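Local atomic coordinates of glucosidase (Croceicoccus marinus, PDB entry 5Z3K), a protein that probably hydrolyses O-glycosidic bonds as a beta-glucosidase of glycoside hydrolase family 39, built round a TIM barrel. Residues 148-160 with 189-201. Sequence-based numbering, arbitrary orientation.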
loop_
_atom_site.group_PDB
_atom_site.type_symbol
_atom_site.label_atom_id
_atom_site.label_comp_id
_atom_site.label_asym_id
_atom_site.label_seq_id
_atom_site.Cartn_x
_atom_site.Cartn_y
_atom_site.Cartn_z
ATOM N N ALA A 148 -13.451 -10.420 10.015
ATOM C CA ALA A 148 -12.512 -10.577 8.911
ATOM C C ALA A 148 -12.079 -9.256 8.293
ATOM O O ALA A 148 -11.014 -9.204 7.669
ATOM C CB ALA A 148 -13.111 -11.477 7.825
ATOM N N VAL A 149 -12.860 -8.191 8.454
ATOM C CA VAL A 149 -12.602 -6.915 7.790
ATOM C C VAL A 149 -12.594 -5.826 8.849
ATOM O O VAL A 149 -13.651 -5.479 9.397
ATOM C CB VAL A 149 -13.647 -6.614 6.704
ATOM C CG1 VAL A 149 -13.357 -5.283 6.040
ATOM C CG2 VAL A 149 -13.655 -7.721 5.684
ATOM N N SER A 150 -11.415 -5.251 9.107
ATOM C CA SER A 150 -11.273 -4.240 10.144
ATOM C C SER A 150 -11.483 -2.820 9.638
ATOM O O SER A 150 -11.790 -1.930 10.440
ATOM C CB SER A 150 -9.883 -4.336 10.780
ATOM O OG SER A 150 -8.881 -4.047 9.819
ATOM N N HIS A 151 -11.324 -2.588 8.341
ATOM C CA HIS A 151 -11.354 -1.257 7.763
ATOM C C HIS A 151 -12.316 -1.237 6.588
ATOM O O HIS A 151 -12.264 -2.120 5.727
ATOM C CB HIS A 151 -9.956 -0.845 7.305
ATOM C CG HIS A 151 -9.045 -0.455 8.424
ATOM N ND1 HIS A 151 -8.583 -1.363 9.355
ATOM C CD2 HIS A 151 -8.514 0.743 8.768
ATOM C CE1 HIS A 151 -7.804 -0.739 10.223
ATOM N NE2 HIS A 151 -7.744 0.538 9.888
ATOM N N TRP A 152 -13.184 -0.228 6.549
ATOM C CA TRP A 152 -14.186 -0.082 5.502
ATOM C C TRP A 152 -14.015 1.284 4.853
ATOM O O TRP A 152 -14.153 2.322 5.518
ATOM C CB TRP A 152 -15.596 -0.278 6.075
ATOM C CG TRP A 152 -15.807 -1.687 6.552
ATOM C CD1 TRP A 152 -15.456 -2.207 7.765
ATOM C CD2 TRP A 152 -16.372 -2.770 5.805
ATOM N NE1 TRP A 152 -15.793 -3.541 7.828
ATOM C CE2 TRP A 152 -16.355 -3.908 6.636
ATOM C CE3 TRP A 152 -16.904 -2.883 4.517
ATOM C CZ2 TRP A 152 -16.851 -5.145 6.223
ATOM C CZ3 TRP A 152 -17.397 -4.119 4.109
ATOM C CH2 TRP A 152 -17.362 -5.231 4.962
ATOM N N GLU A 153 -13.690 1.278 3.566
ATOM C CA GLU A 153 -13.431 2.495 2.816
ATOM C C GLU A 153 -14.598 2.777 1.888
ATOM O O GLU A 153 -15.035 1.894 1.138
ATOM C CB GLU A 153 -12.140 2.380 1.994
ATOM C CG GLU A 153 -11.780 3.655 1.195
ATOM C CD GLU A 153 -10.517 3.484 0.363
ATOM O OE1 GLU A 153 -9.751 4.466 0.201
ATOM O OE2 GLU A 153 -10.287 2.355 -0.122
ATOM N N PHE A 154 -15.076 4.010 1.904
ATOM C CA PHE A 154 -16.057 4.457 0.924
ATOM C C PHE A 154 -15.397 5.400 -0.068
ATOM O O PHE A 154 -14.936 6.481 0.309
ATOM C CB PHE A 154 -17.255 5.157 1.565
ATOM C CG PHE A 154 -18.280 5.587 0.543
ATOM C CD1 PHE A 154 -19.252 4.701 0.107
ATOM C CD2 PHE A 154 -18.230 6.853 -0.023
ATOM C CE1 PHE A 154 -20.182 5.076 -0.867
ATOM C CE2 PHE A 154 -19.153 7.242 -0.992
ATOM C CZ PHE A 154 -20.121 6.342 -1.420
ATOM N N GLY A 155 -15.394 5.012 -1.338
ATOM C CA GLY A 155 -14.928 5.896 -2.387
ATOM C C GLY A 155 -13.709 5.403 -3.145
ATOM O O GLY A 155 -12.899 4.632 -2.620
ATOM N N ASP A 156 -13.566 5.861 -4.385
ATOM C CA ASP A 156 -12.329 5.665 -5.133
ATOM C C ASP A 156 -12.222 6.796 -6.145
ATOM O O ASP A 156 -12.953 6.802 -7.136
ATOM C CB ASP A 156 -12.298 4.296 -5.815
ATOM C CG ASP A 156 -10.955 4.009 -6.465
ATOM O OD1 ASP A 156 -10.768 4.424 -7.626
ATOM O OD2 ASP A 156 -10.081 3.383 -5.819
ATOM N N GLN A 157 -11.316 7.750 -5.890
ATOM C CA GLN A 157 -11.028 8.849 -6.803
ATOM C C GLN A 157 -12.285 9.584 -7.297
ATOM O O GLN A 157 -12.476 9.742 -8.502
ATOM C CB GLN A 157 -10.218 8.349 -7.991
ATOM C CG GLN A 157 -9.330 7.180 -7.638
ATOM C CD GLN A 157 -8.385 6.747 -8.741
ATOM O OE1 GLN A 157 -7.774 7.571 -9.416
ATOM N NE2 GLN A 157 -8.241 5.437 -8.908
ATOM N N PRO A 158 -13.145 10.056 -6.386
ATOM C CA PRO A 158 -14.310 10.839 -6.841
ATOM C C PRO A 158 -13.926 12.142 -7.519
ATOM O O PRO A 158 -14.733 12.684 -8.280
ATOM C CB PRO A 158 -15.093 11.099 -5.544
ATOM C CG PRO A 158 -14.038 11.067 -4.471
ATOM C CD PRO A 158 -13.109 9.959 -4.914
ATOM N N ASP A 159 -12.718 12.661 -7.271
ATOM C CA ASP A 159 -12.250 13.894 -7.898
ATOM C C ASP A 159 -11.515 13.650 -9.210
ATOM O O ASP A 159 -10.982 14.600 -9.795
ATOM C CB ASP A 159 -11.342 14.666 -6.931
ATOM C CG ASP A 159 -10.229 13.800 -6.337
ATOM O OD1 ASP A 159 -10.390 12.560 -6.269
ATOM O OD2 ASP A 159 -9.185 14.367 -5.934
ATOM N N PHE A 160 -11.469 12.404 -9.684
ATOM C CA PHE A 160 -10.799 12.067 -10.938
ATOM C C PHE A 160 -11.763 12.328 -12.096
ATOM O O PHE A 160 -12.258 11.415 -12.764
ATOM C CB PHE A 160 -10.323 10.621 -10.914
ATOM C CG PHE A 160 -9.291 10.300 -11.953
ATOM C CD1 PHE A 160 -7.971 10.663 -11.770
ATOM C CD2 PHE A 160 -9.633 9.611 -13.098
ATOM C CE1 PHE A 160 -7.020 10.361 -12.718
ATOM C CE2 PHE A 160 -8.681 9.306 -14.049
ATOM C CZ PHE A 160 -7.379 9.682 -13.857
ATOM N N ALA A 189 -16.225 -0.761 16.825
ATOM C CA ALA A 189 -14.778 -0.930 16.738
ATOM C C ALA A 189 -14.264 -0.934 15.307
ATOM O O ALA A 189 -13.049 -0.844 15.101
ATOM C CB ALA A 189 -14.357 -2.227 17.432
ATOM N N LEU A 190 -15.145 -1.046 14.318
ATOM C CA LEU A 190 -14.703 -1.017 12.934
ATOM C C LEU A 190 -14.276 0.390 12.540
ATOM O O LEU A 190 -14.829 1.388 13.006
ATOM C CB LEU A 190 -15.816 -1.504 12.010
ATOM C CG LEU A 190 -16.281 -2.942 12.235
ATOM C CD1 LEU A 190 -17.590 -3.177 11.502
ATOM C CD2 LEU A 190 -15.212 -3.952 11.794
ATOM N N LYS A 191 -13.273 0.467 11.677
ATOM C CA LYS A 191 -12.795 1.745 11.173
ATOM C C LYS A 191 -13.454 2.017 9.830
ATOM O O LYS A 191 -13.507 1.129 8.970
ATOM C CB LYS A 191 -11.273 1.747 11.029
ATOM C CG LYS A 191 -10.523 1.422 12.315
ATOM C CD LYS A 191 -10.993 2.283 13.474
ATOM C CE LYS A 191 -10.212 1.958 14.742
ATOM N NZ LYS A 191 -10.945 2.371 15.971
ATOM N N VAL A 192 -13.981 3.231 9.664
ATOM C CA VAL A 192 -14.585 3.649 8.408
ATOM C C VAL A 192 -13.921 4.948 7.978
ATOM O O VAL A 192 -13.536 5.777 8.810
ATOM C CB VAL A 192 -16.130 3.799 8.526
ATOM C CG1 VAL A 192 -16.520 5.004 9.413
ATOM C CG2 VAL A 192 -16.788 3.872 7.133
ATOM N N GLY A 193 -13.762 5.110 6.672
ATOM C CA GLY A 193 -13.122 6.303 6.161
ATOM C C GLY A 193 -13.237 6.388 4.654
ATOM O O GLY A 193 -13.945 5.609 4.018
ATOM N N GLY A 194 -12.536 7.366 4.094
ATOM C CA GLY A 194 -12.642 7.698 2.691
ATOM C C GLY A 194 -11.946 9.021 2.472
ATOM O O GLY A 194 -11.260 9.515 3.366
ATOM N N PRO A 195 -12.122 9.640 1.299
ATOM C CA PRO A 195 -12.902 9.215 0.137
ATOM C C PRO A 195 -12.015 8.695 -0.975
ATOM O O PRO A 195 -12.486 8.543 -2.096
ATOM C CB PRO A 195 -13.568 10.512 -0.300
ATOM C CG PRO A 195 -12.447 11.514 -0.084
ATOM C CD PRO A 195 -11.699 11.046 1.157
ATOM N N CYS A 196 -10.737 8.465 -0.666
ATOM C CA CYS A 196 -9.726 8.081 -1.648
ATOM C C CYS A 196 -9.489 9.216 -2.637
ATOM O O CYS A 196 -9.717 9.069 -3.840
ATOM C CB CYS A 196 -10.097 6.784 -2.378
ATOM S SG CYS A 196 -8.722 6.135 -3.385
ATOM N N VAL A 197 -9.008 10.347 -2.110
ATOM C CA VAL A 197 -8.682 11.514 -2.921
ATOM C C VAL A 197 -7.630 11.159 -3.961
ATOM O O VAL A 197 -6.530 10.699 -3.628
ATOM C CB VAL A 197 -8.188 12.652 -2.016
ATOM C CG1 VAL A 197 -7.928 13.917 -2.838
ATOM C CG2 VAL A 197 -9.182 12.927 -0.896
ATOM N N ALA A 198 -7.942 11.419 -5.234
ATOM C CA ALA A 198 -6.981 11.156 -6.299
ATOM C C ALA A 198 -5.945 12.263 -6.429
ATOM O O ALA A 198 -4.801 11.991 -6.808
ATOM C CB ALA A 198 -7.702 10.980 -7.640
ATOM N N PHE A 199 -6.329 13.507 -6.145
ATOM C CA PHE A 199 -5.472 14.679 -6.340
ATOM C C PHE A 199 -5.287 15.393 -5.003
ATOM O O PHE A 199 -5.845 16.479 -4.786
ATOM C CB PHE A 199 -6.078 15.613 -7.389
ATOM C CG PHE A 199 -6.369 14.940 -8.709
ATOM C CD1 PHE A 199 -5.511 13.980 -9.220
ATOM C CD2 PHE A 199 -7.495 15.274 -9.437
ATOM C CE1 PHE A 199 -5.769 13.363 -10.427
ATOM C CE2 PHE A 199 -7.759 14.667 -10.644
ATOM C CZ PHE A 199 -6.897 13.710 -11.143
ATOM N N PRO A 200 -4.487 14.821 -4.087
ATOM C CA PRO A 200 -4.490 15.308 -2.692
ATOM C C PRO A 200 -3.892 16.690 -2.486
ATOM O O PRO A 200 -4.051 17.234 -1.387
ATOM C CB PRO A 200 -3.665 14.253 -1.943
ATOM C CG PRO A 200 -2.799 13.635 -3.002
ATOM C CD PRO A 200 -3.638 13.626 -4.250
ATOM N N LEU A 201 -3.194 17.266 -3.463
ATOM C CA LEU A 201 -2.749 18.652 -3.343
ATOM C C LEU A 201 -3.669 19.615 -4.091
ATOM O O LEU A 201 -3.272 20.752 -4.366
ATOM C CB LEU A 201 -1.309 18.813 -3.836
ATOM C CG LEU A 201 -0.217 17.986 -3.141
ATOM C CD1 LEU A 201 1.163 18.310 -3.711
ATOM C CD2 LEU A 201 -0.247 18.188 -1.628
HETATM O O HOH W 1 -11.255 -2.139 13.498
#
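Strands 151-154 and 191-197 are neighbours in the closed parallel barrel of a TIM fold, joined through helix 169-186 as one beta-alpha-beta unit, with His151 beside Lys191, Trp152 beside Val192 and Glu153 beside Gly193. Four backbone bonds zip them together, from Lys191 N to Ser150 O through to Phe154 N to Gly193 O (2.9 Å, N-H...O 170°). At the N-terminal end Lys191 lies alongside His151 and lays its CB over one face of the imidazole, 3.9 Å from the ring centroid, while Ser150 OG meets His151 ND1 at the ring edge (2.7 Å). Leu190 CD2 comes up to the indole edge of Trp152, 4.0 Å from NE1. Inside the barrel, the extended Glu153 brings OE1 to 3.5 Å from Cys196 CB, and its carboxylate is held by Arg55, Ser225, Ser263 and Thr108. Past strand 151-154, Gln157 N bonds to Cys196 O (2.9 Å). Asp159 turns CG between its own N and carbonyl carbon (chi1 51°), presenting OD1 through its syn lone pair to Ala198 N (2.9 Å) and OD2 to Phe199 N (3.0 Å), the latter 29° out of the carboxylate plane. An alanine here would remove both acceptors and is likely to leave the Ala198 and Phe199 amides without their mates. Thus backbone bonds fix the strand register, and the Asp159 carboxylate, with the Gln157 bond, joins the segments beyond strand 151-154.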